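Local coordinates for protein alpha-acetolactate decarboxylase (Bacillus subtilis subsp. subtilis str. 168, PDB 5XNE) that converts acetolactate into acetoin with release of carbon dioxide, a step on the route from pyruvate to butane-2,3-diol, and holds a zinc ion, at residues Q6-T11 with R208-A213; F22-I27 with C73-F78; H84-K89 with C195-S200; K119-R124 with D149-T154. All coordinates share one frame; numbering follows the deposited sequence.

Interaction 1. Residues Q6-T11 with R208-A213; sequences QVSTMT and RLPNTA
Gln6, Ser8 and Arg208 are tied together by two backbone hydrogen bonds. Arg208 N donates to Gln6 O at 2.8 Å, and the bond is almost straight (178° at the hydrogen). Ser8 N in turn donates to Arg208 O at 2.9 Å. The two bonds leave residues 6 and 8 and converge on Arg208, with Val7 as its bridge partner. This is the pattern of a parallel beta bridge. It joins the end of strand 3-7 to the end of strand 195-208, just where both segments leave the sheet. Arg208 also pairs in an antiparallel ladder with a strand of the second subunit, so the sheet continues across the dimer interface.

Van der Waals contact is slight and lies mostly past the bridge. Ser8 OG is anti to its own backbone N (chi1 -162°) and rests against the ring of Pro210, 3.6 Å from Pro210 CD. Ser8 CB follows at 3.9 Å from the same Pro210 CD. Phe215 of helix 213-217 packs on both Ser8 and Pro210. On the bridge itself, Arg208 CB comes within 3.8 Å of Gln6 O.

Side-chain polar bonds hold the Gln6 amide. Gln6 NE2 donates to Ser8 O at 3.1 Å, from above the carbonyl plane, and makes a weak bond to Val7 O at 3.3 Å. Gln6 OE1 bonds Ser74 OG, so both ends of this buried amide have partners. Thr9 OG1 caps helix 10-14 through Ser12 N, and Thr212 OG1 caps helix 213-217 through Phe215 N.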
loop_
_atom_site.group_PDB
_atom_site.type_symbol
_atom_site.label_atom_id
_atom_site.label_comp_id
_atom_site.label_asym_id
_atom_site.label_seq_id
_atom_site.Cartn_x
_atom_site.Cartn_y
_atom_site.Cartn_z
ATOM N N GLN B 6 -3.176 8.774 0.467
ATOM C CA GLN B 6 -2.937 8.395 -0.924
ATOM C C GLN B 6 -4.253 8.179 -1.663
ATOM O O GLN B 6 -5.030 7.283 -1.313
ATOM C CB GLN B 6 -2.075 7.133 -0.976
ATOM C CG GLN B 6 -1.795 6.610 -2.361
ATOM C CD GLN B 6 -1.127 7.634 -3.233
ATOM O OE1 GLN B 6 -0.111 8.214 -2.852
ATOM N NE2 GLN B 6 -1.686 7.869 -4.419
ATOM N N VAL B 7 -4.505 9.009 -2.675
ATOM C CA VAL B 7 -5.725 8.909 -3.473
ATOM C C VAL B 7 -5.450 8.033 -4.700
ATOM O O VAL B 7 -4.704 8.420 -5.606
ATOM C CB VAL B 7 -6.224 10.309 -3.894
ATOM C CG1 VAL B 7 -7.363 10.201 -4.906
ATOM C CG2 VAL B 7 -6.681 11.095 -2.668
ATOM N N SER B 8 -6.027 6.825 -4.676
ATOM C CA SER B 8 -5.933 5.820 -5.746
ATOM C C SER B 8 -4.498 5.364 -6.043
ATOM O O SER B 8 -3.584 5.590 -5.233
ATOM C CB SER B 8 -6.591 6.344 -7.033
ATOM O OG SER B 8 -6.877 5.272 -7.930
ATOM N N THR B 9 -4.306 4.694 -7.179
ATOM C CA THR B 9 -3.020 4.062 -7.471
ATOM C C THR B 9 -2.404 4.520 -8.778
ATOM O O THR B 9 -3.103 4.886 -9.736
ATOM C CB THR B 9 -3.125 2.511 -7.536
ATOM O OG1 THR B 9 -3.743 2.117 -8.776
ATOM C CG2 THR B 9 -3.916 1.974 -6.353
ATOM N N MET B 10 -1.079 4.461 -8.833
ATOM C CA MET B 10 -0.372 4.814 -10.047
ATOM C C MET B 10 -0.709 3.833 -11.163
ATOM O O MET B 10 -0.813 4.224 -12.324
ATOM C CB MET B 10 1.147 4.844 -9.807
ATOM C CG MET B 10 1.942 5.283 -11.010
ATOM S SD MET B 10 1.590 7.003 -11.431
ATOM C CE MET B 10 2.505 7.170 -12.959
ATOM N N THR B 11 -0.915 2.571 -10.815
ATOM C CA THR B 11 -1.233 1.611 -11.869
ATOM C C THR B 11 -2.609 1.867 -12.496
ATOM O O THR B 11 -2.814 1.535 -13.670
ATOM C CB THR B 11 -1.162 0.184 -11.368
ATOM O OG1 THR B 11 -2.046 0.019 -10.256
ATOM C CG2 THR B 11 0.287 -0.165 -10.966
ATOM N N ARG B 208 -6.814 5.436 -0.268
ATOM C CA ARG B 208 -8.252 5.588 -0.513
ATOM C C ARG B 208 -8.570 5.249 -1.964
ATOM O O ARG B 208 -8.040 5.868 -2.882
ATOM C CB ARG B 208 -8.688 7.013 -0.189
ATOM C CG ARG B 208 -10.091 7.374 -0.653
ATOM C CD ARG B 208 -11.156 6.520 0.021
ATOM N NE ARG B 208 -12.432 7.233 0.052
ATOM C CZ ARG B 208 -13.234 7.387 -0.996
ATOM N NH1 ARG B 208 -12.904 6.882 -2.170
ATOM N NH2 ARG B 208 -14.373 8.059 -0.872
ATOM N N LEU B 209 -9.417 4.248 -2.171
ATOM C CA LEU B 209 -9.805 3.855 -3.528
ATOM C C LEU B 209 -11.057 4.605 -3.970
ATOM O O LEU B 209 -11.975 4.800 -3.183
ATOM C CB LEU B 209 -10.050 2.345 -3.589
ATOM C CG LEU B 209 -8.886 1.527 -3.003
ATOM C CD1 LEU B 209 -9.248 0.039 -2.934
ATOM C CD2 LEU B 209 -7.650 1.789 -3.849
ATOM N N PRO B 210 -11.092 5.031 -5.240
ATOM C CA PRO B 210 -12.257 5.790 -5.713
ATOM C C PRO B 210 -13.493 4.923 -5.892
ATOM O O PRO B 210 -13.385 3.747 -6.225
ATOM C CB PRO B 210 -11.800 6.352 -7.061
ATOM C CG PRO B 210 -10.711 5.446 -7.520
ATOM C CD PRO B 210 -10.064 4.851 -6.282
ATOM N N ASN B 211 -14.659 5.521 -5.672
ATOM C CA ASN B 211 -15.915 4.825 -5.883
ATOM C C ASN B 211 -16.414 5.130 -7.283
ATOM O O ASN B 211 -17.453 5.760 -7.461
ATOM C CB ASN B 211 -16.934 5.245 -4.832
ATOM C CG ASN B 211 -18.161 4.376 -4.845
ATOM O OD1 ASN B 211 -18.090 3.191 -5.157
ATOM N ND2 ASN B 211 -19.298 4.960 -4.500
ATOM N N THR B 212 -15.633 4.717 -8.271
ATOM C CA THR B 212 -15.981 4.959 -9.670
ATOM C C THR B 212 -16.034 3.652 -10.440
ATOM O O THR B 212 -15.251 2.719 -10.198
ATOM C CB THR B 212 -14.984 5.873 -10.378
ATOM O OG1 THR B 212 -13.718 5.215 -10.431
ATOM C CG2 THR B 212 -14.845 7.221 -9.650
ATOM N N ALA B 213 -16.955 3.576 -11.391
ATOM C CA ALA B 213 -17.015 2.400 -12.229
ATOM C C ALA B 213 -15.705 2.231 -13.003
ATOM O O ALA B 213 -15.243 1.110 -13.202
ATOM C CB ALA B 213 -18.203 2.481 -13.181
#

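Interaction 2. Residues F22-I27 with C73-F78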
loop_
_atom_site.group_PDB
_atom_site.type_symbol
_atom_site.label_atom_id
_atom_site.label_comp_id
_atom_site.label_asym_id
_atom_site.label_seq_id
_atom_site.Cartn_x
_atom_site.Cartn_y
_atom_site.Cartn_z
ATOM N N PHE B 22 -12.203 12.071 -6.186
ATOM C CA PHE B 22 -11.693 12.887 -5.086
ATOM C C PHE B 22 -11.839 14.373 -5.377
ATOM O O PHE B 22 -11.320 14.885 -6.373
ATOM C CB PHE B 22 -10.231 12.576 -4.781
ATOM C CG PHE B 22 -9.677 13.396 -3.636
ATOM C CD1 PHE B 22 -9.903 13.016 -2.323
ATOM C CD2 PHE B 22 -8.932 14.539 -3.879
ATOM C CE1 PHE B 22 -9.390 13.776 -1.269
ATOM C CE2 PHE B 22 -8.419 15.300 -2.831
ATOM C CZ PHE B 22 -8.653 14.919 -1.536
ATOM N N GLU B 23 -12.540 15.060 -4.488
ATOM C CA GLU B 23 -12.817 16.481 -4.658
ATOM C C GLU B 23 -11.837 17.319 -3.859
ATOM O O GLU B 23 -11.711 17.126 -2.640
ATOM C CB GLU B 23 -14.242 16.783 -4.218
ATOM C CG GLU B 23 -14.706 18.181 -4.552
ATOM C CD GLU B 23 -16.108 18.177 -5.109
ATOM O OE1 GLU B 23 -16.703 17.074 -5.225
ATOM O OE2 GLU B 23 -16.633 19.268 -5.423
ATOM N N LEU B 24 -11.144 18.235 -4.532
ATOM C CA LEU B 24 -10.067 18.988 -3.885
ATOM C C LEU B 24 -10.605 19.932 -2.799
ATOM O O LEU B 24 -9.837 20.461 -1.995
ATOM C CB LEU B 24 -9.220 19.755 -4.928
ATOM C CG LEU B 24 -8.403 18.849 -5.889
ATOM C CD1 LEU B 24 -7.191 19.486 -6.612
ATOM C CD2 LEU B 24 -7.910 17.642 -5.178
ATOM N N SER B 25 -11.921 20.106 -2.727
ATOM C CA SER B 25 -12.481 20.814 -1.582
ATOM C C SER B 25 -12.123 20.103 -0.273
ATOM O O SER B 25 -12.138 20.709 0.796
ATOM C CB SER B 25 -13.999 20.932 -1.710
ATOM O OG SER B 25 -14.603 19.670 -1.498
ATOM N N GLU B 26 -11.798 18.819 -0.345
ATOM C CA GLU B 26 -11.526 18.085 0.873
ATOM C C GLU B 26 -10.045 17.969 1.198
ATOM O O GLU B 26 -9.684 17.355 2.200
ATOM C CB GLU B 26 -12.175 16.717 0.790
ATOM C CG GLU B 26 -13.692 16.862 0.976
ATOM C CD GLU B 26 -14.427 15.829 0.215
ATOM O OE1 GLU B 26 -13.870 14.727 0.091
ATOM O OE2 GLU B 26 -15.554 16.111 -0.254
ATOM N N ILE B 27 -9.193 18.588 0.384
ATOM C CA ILE B 27 -7.761 18.631 0.710
ATOM C C ILE B 27 -7.471 19.045 2.169
ATOM O O ILE B 27 -6.708 18.364 2.838
ATOM C CB ILE B 27 -6.997 19.564 -0.262
ATOM C CG1 ILE B 27 -6.874 18.898 -1.639
ATOM C CG2 ILE B 27 -5.608 19.922 0.304
ATOM C CD1 ILE B 27 -6.184 19.749 -2.677
ATOM N N CYS B 73 -3.417 11.489 -6.366
ATOM C CA CYS B 73 -2.688 12.529 -5.653
ATOM C C CYS B 73 -2.301 11.990 -4.277
ATOM O O CYS B 73 -2.777 10.919 -3.855
ATOM C CB CYS B 73 -3.522 13.830 -5.550
ATOM S SG CYS B 73 -5.266 13.649 -5.099
ATOM N N SER B 74 -1.411 12.722 -3.598
ATOM C CA SER B 74 -0.862 12.302 -2.312
ATOM C C SER B 74 -0.790 13.538 -1.410
ATOM O O SER B 74 -0.315 14.580 -1.864
ATOM C CB SER B 74 0.545 11.697 -2.474
ATOM O OG SER B 74 0.617 10.709 -3.495
ATOM N N PHE B 75 -1.217 13.406 -0.156
ATOM C CA PHE B 75 -1.234 14.542 0.788
ATOM C C PHE B 75 -0.664 14.176 2.137
ATOM O O PHE B 75 -0.687 13.014 2.540
ATOM C CB PHE B 75 -2.656 15.054 1.001
ATOM C CG PHE B 75 -3.339 15.443 -0.257
ATOM C CD1 PHE B 75 -3.058 16.656 -0.867
ATOM C CD2 PHE B 75 -4.269 14.593 -0.836
ATOM C CE1 PHE B 75 -3.682 17.016 -2.053
ATOM C CE2 PHE B 75 -4.898 14.946 -2.024
ATOM C CZ PHE B 75 -4.611 16.159 -2.625
ATOM N N THR B 76 -0.181 15.185 2.858
ATOM C CA THR B 76 0.150 14.980 4.256
ATOM C C THR B 76 0.087 16.308 4.971
ATOM O O THR B 76 0.063 17.367 4.327
ATOM C CB THR B 76 1.541 14.353 4.429
ATOM O OG1 THR B 76 1.650 13.791 5.741
ATOM C CG2 THR B 76 2.631 15.393 4.233
ATOM N N PHE B 77 0.052 16.246 6.296
ATOM C CA PHE B 77 0.248 17.445 7.095
ATOM C C PHE B 77 1.733 17.501 7.412
ATOM O O PHE B 77 2.252 16.695 8.199
ATOM C CB PHE B 77 -0.611 17.423 8.365
ATOM C CG PHE B 77 -2.062 17.683 8.106
ATOM C CD1 PHE B 77 -2.499 18.959 7.756
ATOM C CD2 PHE B 77 -2.986 16.651 8.171
ATOM C CE1 PHE B 77 -3.842 19.203 7.498
ATOM C CE2 PHE B 77 -4.332 16.885 7.915
ATOM C CZ PHE B 77 -4.761 18.152 7.577
ATOM N N PHE B 78 2.410 18.433 6.753
ATOM C CA PHE B 78 3.856 18.511 6.790
ATOM C C PHE B 78 4.325 19.016 8.146
ATOM O O PHE B 78 3.799 20.001 8.664
ATOM C CB PHE B 78 4.361 19.416 5.674
ATOM C CG PHE B 78 5.841 19.329 5.440
ATOM C CD1 PHE B 78 6.736 20.036 6.236
ATOM C CD2 PHE B 78 6.344 18.554 4.402
ATOM C CE1 PHE B 78 8.100 19.950 6.013
ATOM C CE2 PHE B 78 7.700 18.466 4.169
ATOM C CZ PHE B 78 8.589 19.172 4.971
#
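The nearest CA atoms across the contact, those of Ile27 and Phe75, are 7.7 Å apart, and no hydrogen bond joins 22-27 to 73-78, so side chains alone make this contact. Phe75 reaches from strand 73-76 toward 22-27. Phe22 comes from the opposite direction, and the two rings touch at Phe22 CE2 and Phe75 CE2, 3.6 Å apart. Their planes are inclined at 31°, an oblique pairing. Ile27 reaches the far end of the Phe75 ring at about a right angle. Ile27 CG1 lies 3.7 Å from Phe75 CZ, and Ile27 CD1 is 3.8 Å from Phe75 CE1. Leu24 CD2 adds a looser contact to Phe75 CZ at 4.4 Å. Cys73 SG sits between its backbone N and carbonyl carbon (chi1 44°), which turns the sulfur to Phe22 CD2 at 4.0 Å. All five residues are buried. Tyr5 and Val7 of strand 3-7 pack on Phe22, while Leu45 of strand 44-48 touches Leu24, Cys73 and Phe75. The result is a small hydrophobic core with a cysteine sulfur-aromatic contact, packing residues around the 3-10 segment 24-26 against the face of strand 73-76 that carries Cys73 and Phe75.

Interaction 3. Residues H84-K89 with C195-S200; sequences HKIDAK and CTVTIS
His84 and Val197 form a hydrogen-bonded antiparallel pair. Val197 N donates to His84 O at 2.7 Å, and His84 N returns a bond to Val197 O at 3.0 Å. The second bond is less direct, with the donor tilted 32° from the carbonyl plane. Ile86 and Cys195 make the next such pair: Ile86 N bonds Cys195 O at 3.0 Å, and Cys195 N bonds Ile86 O at 3.1 Å. Lys85 and Thr196 stand between them as a non-hydrogen-bonded pair.

The side chains of the two hydrogen-bonded pairs share one face. Here Ile86 CD1 presses on Val197 CG2 at 3.5 Å, tighter than a usual carbon contact. Ile86 CB meets Cys195 SG at 3.9 Å. The CB atoms of His84 and Val197 also touch. On the other face Lys85 meets Thr196. The CG of Lys85 is anti to the carbonyl carbon (chi1 -66°), and further bends at chi2 and chi3 fold the chain back across Thr196, leaving Lys85 NZ 3.6 Å from Thr196 CB.

Second-shell residues hold these groups in place. His84 NE2 is hydrogen-bonded to Glu98 OE2, which fixes the imidazole against helix 92-100. Phe95 of the same helix packs on both Ile86 and Val197, and Leu192 of strand 184-192 touches Ile86. Strand 195-208 runs between strand 82-86 on one edge and strand 109-115 on the other, where Thr196 bonds Asp115 through the backbone, while helix 92-100 covers the face that carries Ile86 and Val197.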
loop_
_atom_site.group_PDB
_atom_site.type_symbol
_atom_site.label_atom_id
_atom_site.label_comp_id
_atom_site.label_asym_id
_atom_site.label_seq_id
_atom_site.Cartn_x
_atom_site.Cartn_y
_atom_site.Cartn_z
ATOM N N HIS B 84 18.116 20.521 6.397
ATOM C CA HIS B 84 19.430 20.337 5.811
ATOM C C HIS B 84 19.666 21.498 4.861
ATOM O O HIS B 84 18.723 22.004 4.246
ATOM C CB HIS B 84 19.513 18.995 5.082
ATOM C CG HIS B 84 20.910 18.539 4.798
ATOM N ND1 HIS B 84 21.872 18.425 5.782
ATOM C CD2 HIS B 84 21.505 18.162 3.644
ATOM C CE1 HIS B 84 22.998 17.996 5.242
ATOM N NE2 HIS B 84 22.806 17.831 3.946
ATOM N N LYS B 85 20.912 21.943 4.759
ATOM C CA LYS B 85 21.229 23.046 3.864
ATOM C C LYS B 85 22.104 22.556 2.721
ATOM O O LYS B 85 23.045 21.791 2.933
ATOM C CB LYS B 85 21.920 24.178 4.629
ATOM C CG LYS B 85 21.033 24.858 5.664
ATOM C CD LYS B 85 19.887 25.619 5.007
ATOM C CE LYS B 85 19.885 27.089 5.420
ATOM N NZ LYS B 85 18.552 27.743 5.235
ATOM N N ILE B 86 21.773 22.970 1.504
ATOM C CA ILE B 86 22.619 22.685 0.359
ATOM C C ILE B 86 23.253 24.025 0.009
ATOM O O ILE B 86 22.570 24.958 -0.424
ATOM C CB ILE B 86 21.841 22.077 -0.831
ATOM C CG1 ILE B 86 21.616 20.570 -0.639
ATOM C CG2 ILE B 86 22.626 22.238 -2.115
ATOM C CD1 ILE B 86 20.893 20.173 0.607
ATOM N N ASP B 87 24.555 24.125 0.259
ATOM C CA ASP B 87 25.258 25.405 0.222
ATOM C C ASP B 87 25.619 25.830 -1.183
ATOM O O ASP B 87 25.641 27.020 -1.503
ATOM C CB ASP B 87 26.538 25.336 1.051
ATOM C CG ASP B 87 26.280 25.141 2.527
ATOM O OD1 ASP B 87 25.259 25.655 3.040
ATOM O OD2 ASP B 87 27.115 24.471 3.171
ATOM N N ALA B 88 25.924 24.850 -2.018
ATOM C CA ALA B 88 26.447 25.134 -3.334
ATOM C C ALA B 88 25.862 24.213 -4.385
ATOM O O ALA B 88 25.028 23.349 -4.091
ATOM C CB ALA B 88 27.970 25.024 -3.324
ATOM N N LYS B 89 26.318 24.423 -5.613
ATOM C CA LYS B 89 25.912 23.653 -6.772
ATOM C C LYS B 89 25.869 22.155 -6.483
ATOM O O LYS B 89 26.848 21.574 -6.013
ATOM C CB LYS B 89 26.868 23.941 -7.922
ATOM C CG LYS B 89 26.299 23.720 -9.293
ATOM C CD LYS B 89 27.044 24.572 -10.294
ATOM C CE LYS B 89 26.924 23.984 -11.675
ATOM N NZ LYS B 89 26.942 22.503 -11.621
ATOM N N CYS B 195 19.815 25.829 -1.545
ATOM C CA CYS B 195 18.458 25.665 -1.041
ATOM C C CYS B 195 18.428 25.189 0.397
ATOM O O CYS B 195 19.416 24.664 0.917
ATOM C CB CYS B 195 17.676 24.679 -1.919
ATOM S SG CYS B 195 18.107 22.909 -1.706
ATOM N N THR B 196 17.280 25.380 1.033
ATOM C CA THR B 196 16.992 24.753 2.310
ATOM C C THR B 196 16.130 23.516 2.070
ATOM O O THR B 196 15.178 23.550 1.276
ATOM C CB THR B 196 16.282 25.723 3.277
ATOM O OG1 THR B 196 15.906 25.034 4.477
ATOM C CG2 THR B 196 15.047 26.326 2.642
ATOM N N VAL B 197 16.494 22.419 2.727
ATOM C CA VAL B 197 15.713 21.190 2.665
ATOM C C VAL B 197 14.970 20.978 3.971
ATOM O O VAL B 197 15.505 21.220 5.058
ATOM C CB VAL B 197 16.591 19.964 2.389
ATOM C CG1 VAL B 197 15.724 18.724 2.175
ATOM C CG2 VAL B 197 17.457 20.208 1.168
ATOM N N THR B 198 13.723 20.536 3.867
ATOM C CA THR B 198 12.945 20.175 5.038
ATOM C C THR B 198 12.292 18.831 4.735
ATOM O O THR B 198 11.794 18.625 3.624
ATOM C CB THR B 198 11.883 21.234 5.374
ATOM O OG1 THR B 198 12.492 22.533 5.388
ATOM C CG2 THR B 198 11.305 20.984 6.740
ATOM N N ILE B 199 12.324 17.923 5.707
ATOM C CA ILE B 199 11.826 16.554 5.524
ATOM C C ILE B 199 10.871 16.179 6.658
ATOM O O ILE B 199 11.100 16.514 7.833
ATOM C CB ILE B 199 12.985 15.538 5.455
ATOM C CG1 ILE B 199 13.925 15.882 4.297
ATOM C CG2 ILE B 199 12.462 14.118 5.285
ATOM C CD1 ILE B 199 15.116 14.957 4.162
ATOM N N SER B 200 9.783 15.493 6.297
ATOM C CA SER B 200 8.772 15.076 7.258
ATOM C C SER B 200 8.588 13.561 7.160
ATOM O O SER B 200 8.311 13.033 6.086
ATOM C CB SER B 200 7.457 15.813 6.996
ATOM O OG SER B 200 6.504 15.575 8.018
#

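Interaction 4. Residues K119-R124 with D149-T154; sequences KKVQTR and DNVRGT
The flat carbonyl group of Lys119 is approached from above its plane by Asn150 N, which stands 47° out of it and does not point at a lone pair. The site is a bulged corner, where both segments of the antiparallel pair turn from one sheet or face to another. The bond from Asn150 N to Lys119 O is 2.9 Å long and fairly straight (166° at the hydrogen). Asp149 CA also comes to Lys119 O, at 3.3 Å, as a CA-H...O contact. A water donates to Lys119 O at 2.8 Å. It lies beside the Asp149 carboxylate too, but the modelled separation there is too short to be trusted. Lys119 and Lys120 both oppose Val191 in a classic bulge, and Asn150 with Val151 opposes Phe118 in a G1 bulge. Lys120 and Asp149 form a non-hydrogen-bonded pair with their side chains on the same face. Lys119 NZ and Lys120 NZ remain 6.1 and 6.2 Å from Asp149 OD1, so any charge attraction acts without contact. Past the corner the two strands diverge, and Phe176 of strand 171-178 packs on both valines. Val151 CG1 lies between its backbone N and carbonyl carbon (chi1 58°), which brings it to Val121 CG2 at 4.1 Å.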
loop_
_atom_site.group_PDB
_atom_site.type_symbol
_atom_site.label_atom_id
_atom_site.label_comp_id
_atom_site.label_asym_id
_atom_site.label_seq_id
_atom_site.Cartn_x
_atom_site.Cartn_y
_atom_site.Cartn_z
ATOM N N LYS B 119 19.774 26.110 -10.316
ATOM C CA LYS B 119 20.485 26.406 -11.547
ATOM C C LYS B 119 19.691 25.900 -12.744
ATOM O O LYS B 119 19.539 26.606 -13.740
ATOM C CB LYS B 119 21.878 25.785 -11.531
ATOM C CG LYS B 119 22.672 26.073 -12.783
ATOM C CD LYS B 119 24.125 25.718 -12.587
ATOM C CE LYS B 119 24.970 26.226 -13.740
ATOM N NZ LYS B 119 24.462 25.737 -15.048
ATOM N N LYS B 120 19.189 24.670 -12.634
ATOM C CA LYS B 120 18.319 24.091 -13.652
ATOM C C LYS B 120 17.161 23.353 -12.994
ATOM O O LYS B 120 17.326 22.752 -11.937
ATOM C CB LYS B 120 19.075 23.112 -14.553
ATOM C CG LYS B 120 20.299 23.679 -15.262
ATOM C CD LYS B 120 20.958 22.615 -16.132
ATOM C CE LYS B 120 22.473 22.796 -16.185
ATOM N NZ LYS B 120 23.039 23.202 -14.861
ATOM N N VAL B 121 15.990 23.426 -13.618
ATOM C CA VAL B 121 14.900 22.490 -13.333
ATOM C C VAL B 121 14.292 22.093 -14.665
ATOM O O VAL B 121 14.006 22.959 -15.498
ATOM C CB VAL B 121 13.784 23.086 -12.434
ATOM C CG1 VAL B 121 12.750 22.005 -12.084
ATOM C CG2 VAL B 121 14.347 23.684 -11.169
ATOM N N GLN B 122 14.108 20.799 -14.885
ATOM C CA GLN B 122 13.355 20.356 -16.044
ATOM C C GLN B 122 12.060 19.724 -15.585
ATOM O O GLN B 122 12.063 18.856 -14.714
ATOM C CB GLN B 122 14.125 19.359 -16.895
ATOM C CG GLN B 122 13.359 19.000 -18.153
ATOM C CD GLN B 122 14.103 18.037 -19.042
ATOM O OE1 GLN B 122 14.156 16.834 -18.774
ATOM N NE2 GLN B 122 14.696 18.562 -20.107
ATOM N N THR B 123 10.960 20.167 -16.176
ATOM C CA THR B 123 9.652 19.633 -15.830
ATOM C C THR B 123 8.848 19.226 -17.042
ATOM O O THR B 123 9.170 19.583 -18.176
ATOM C CB THR B 123 8.801 20.653 -15.060
ATOM O OG1 THR B 123 8.426 21.722 -15.943
ATOM C CG2 THR B 123 9.560 21.209 -13.849
ATOM N N ARG B 124 7.786 18.479 -16.767
ATOM C CA ARG B 124 6.686 18.269 -17.699
ATOM C C ARG B 124 5.373 18.711 -17.066
ATOM O O ARG B 124 5.256 18.786 -15.841
ATOM C CB ARG B 124 6.555 16.804 -18.099
ATOM C CG ARG B 124 6.187 15.892 -16.924
ATOM C CD ARG B 124 4.774 15.311 -17.075
ATOM N NE ARG B 124 4.322 14.670 -15.843
ATOM C CZ ARG B 124 4.449 13.365 -15.649
ATOM N NH1 ARG B 124 4.980 12.631 -16.637
ATOM N NH2 ARG B 124 4.036 12.791 -14.514
ATOM N N ASP B 149 16.013 28.064 -15.906
ATOM C CA ASP B 149 17.391 28.383 -15.556
ATOM C C ASP B 149 17.423 29.396 -14.434
ATOM O O ASP B 149 16.656 30.356 -14.455
ATOM C CB ASP B 149 18.154 28.935 -16.761
ATOM C CG ASP B 149 18.305 27.924 -17.871
ATOM O OD1 ASP B 149 19.121 26.988 -17.719
ATOM O OD2 ASP B 149 17.615 28.071 -18.903
ATOM N N ASN B 150 18.313 29.178 -13.466
ATOM C CA ASN B 150 18.501 30.094 -12.347
ATOM C C ASN B 150 17.187 30.651 -11.820
ATOM O O ASN B 150 16.946 31.852 -11.847
ATOM C CB ASN B 150 19.442 31.228 -12.750
ATOM C CG ASN B 150 20.873 30.763 -12.869
ATOM O OD1 ASN B 150 21.580 30.648 -11.868
ATOM N ND2 ASN B 150 21.305 30.471 -14.091
ATOM N N VAL B 151 16.332 29.751 -11.353
ATOM C CA VAL B 151 14.980 30.115 -10.964
ATOM C C VAL B 151 14.795 29.883 -9.465
ATOM O O VAL B 151 15.325 28.922 -8.905
ATOM C CB VAL B 151 13.938 29.307 -11.788
ATOM C CG1 VAL B 151 14.147 27.792 -11.607
ATOM C CG2 VAL B 151 12.512 29.713 -11.440
ATOM N N ARG B 152 14.077 30.794 -8.817
ATOM C CA ARG B 152 13.747 30.662 -7.407
ATOM C C ARG B 152 12.377 29.999 -7.283
ATOM O O ARG B 152 11.477 30.282 -8.071
ATOM C CB ARG B 152 13.754 32.034 -6.721
ATOM C CG ARG B 152 13.376 32.023 -5.244
ATOM C CD ARG B 152 13.398 33.437 -4.667
ATOM N NE ARG B 152 12.571 34.338 -5.464
ATOM C CZ ARG B 152 11.691 35.199 -4.962
ATOM N NH1 ARG B 152 11.513 35.285 -3.650
ATOM N NH2 ARG B 152 10.982 35.970 -5.779
ATOM N N GLY B 153 12.224 29.109 -6.307
ATOM C CA GLY B 153 10.943 28.469 -6.084
ATOM C C GLY B 153 11.045 27.308 -5.110
ATOM O O GLY B 153 11.920 27.265 -4.241
ATOM N N THR B 154 10.156 26.338 -5.286
ATOM C CA THR B 154 10.041 25.233 -4.354
ATOM C C THR B 154 9.874 23.931 -5.110
ATOM O O THR B 154 9.008 23.831 -5.964
ATOM C CB THR B 154 8.839 25.422 -3.410
ATOM O OG1 THR B 154 9.025 26.614 -2.631
ATOM C CG2 THR B 154 8.667 24.221 -2.467
HETATM O O HOH W 1 20.973 26.754 -16.173
#

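How the interactions relate
Interactions 2, 3 and 4 all lie within the long loop closed by interaction 1, which pairs the first strand of the chain with the end of the last. Interaction 2 closes before interaction 3 opens, and interaction 4 is nested inside interaction 3. Interactions 1 and 2 are neighbours, with centres about 13 Å apart, and share the pairing of strands 3-7 and 73-76. Interactions 3 and 4 are about 15 Å apart between centres and touch where Lys89 packs on Lys119. Interaction 1 lies across the chain's centre from both. Phe78 of interaction 2 packs on Thr198 of interaction 3. Strand 195-208 thus runs from interaction 3 to the subunit interface at interaction 1.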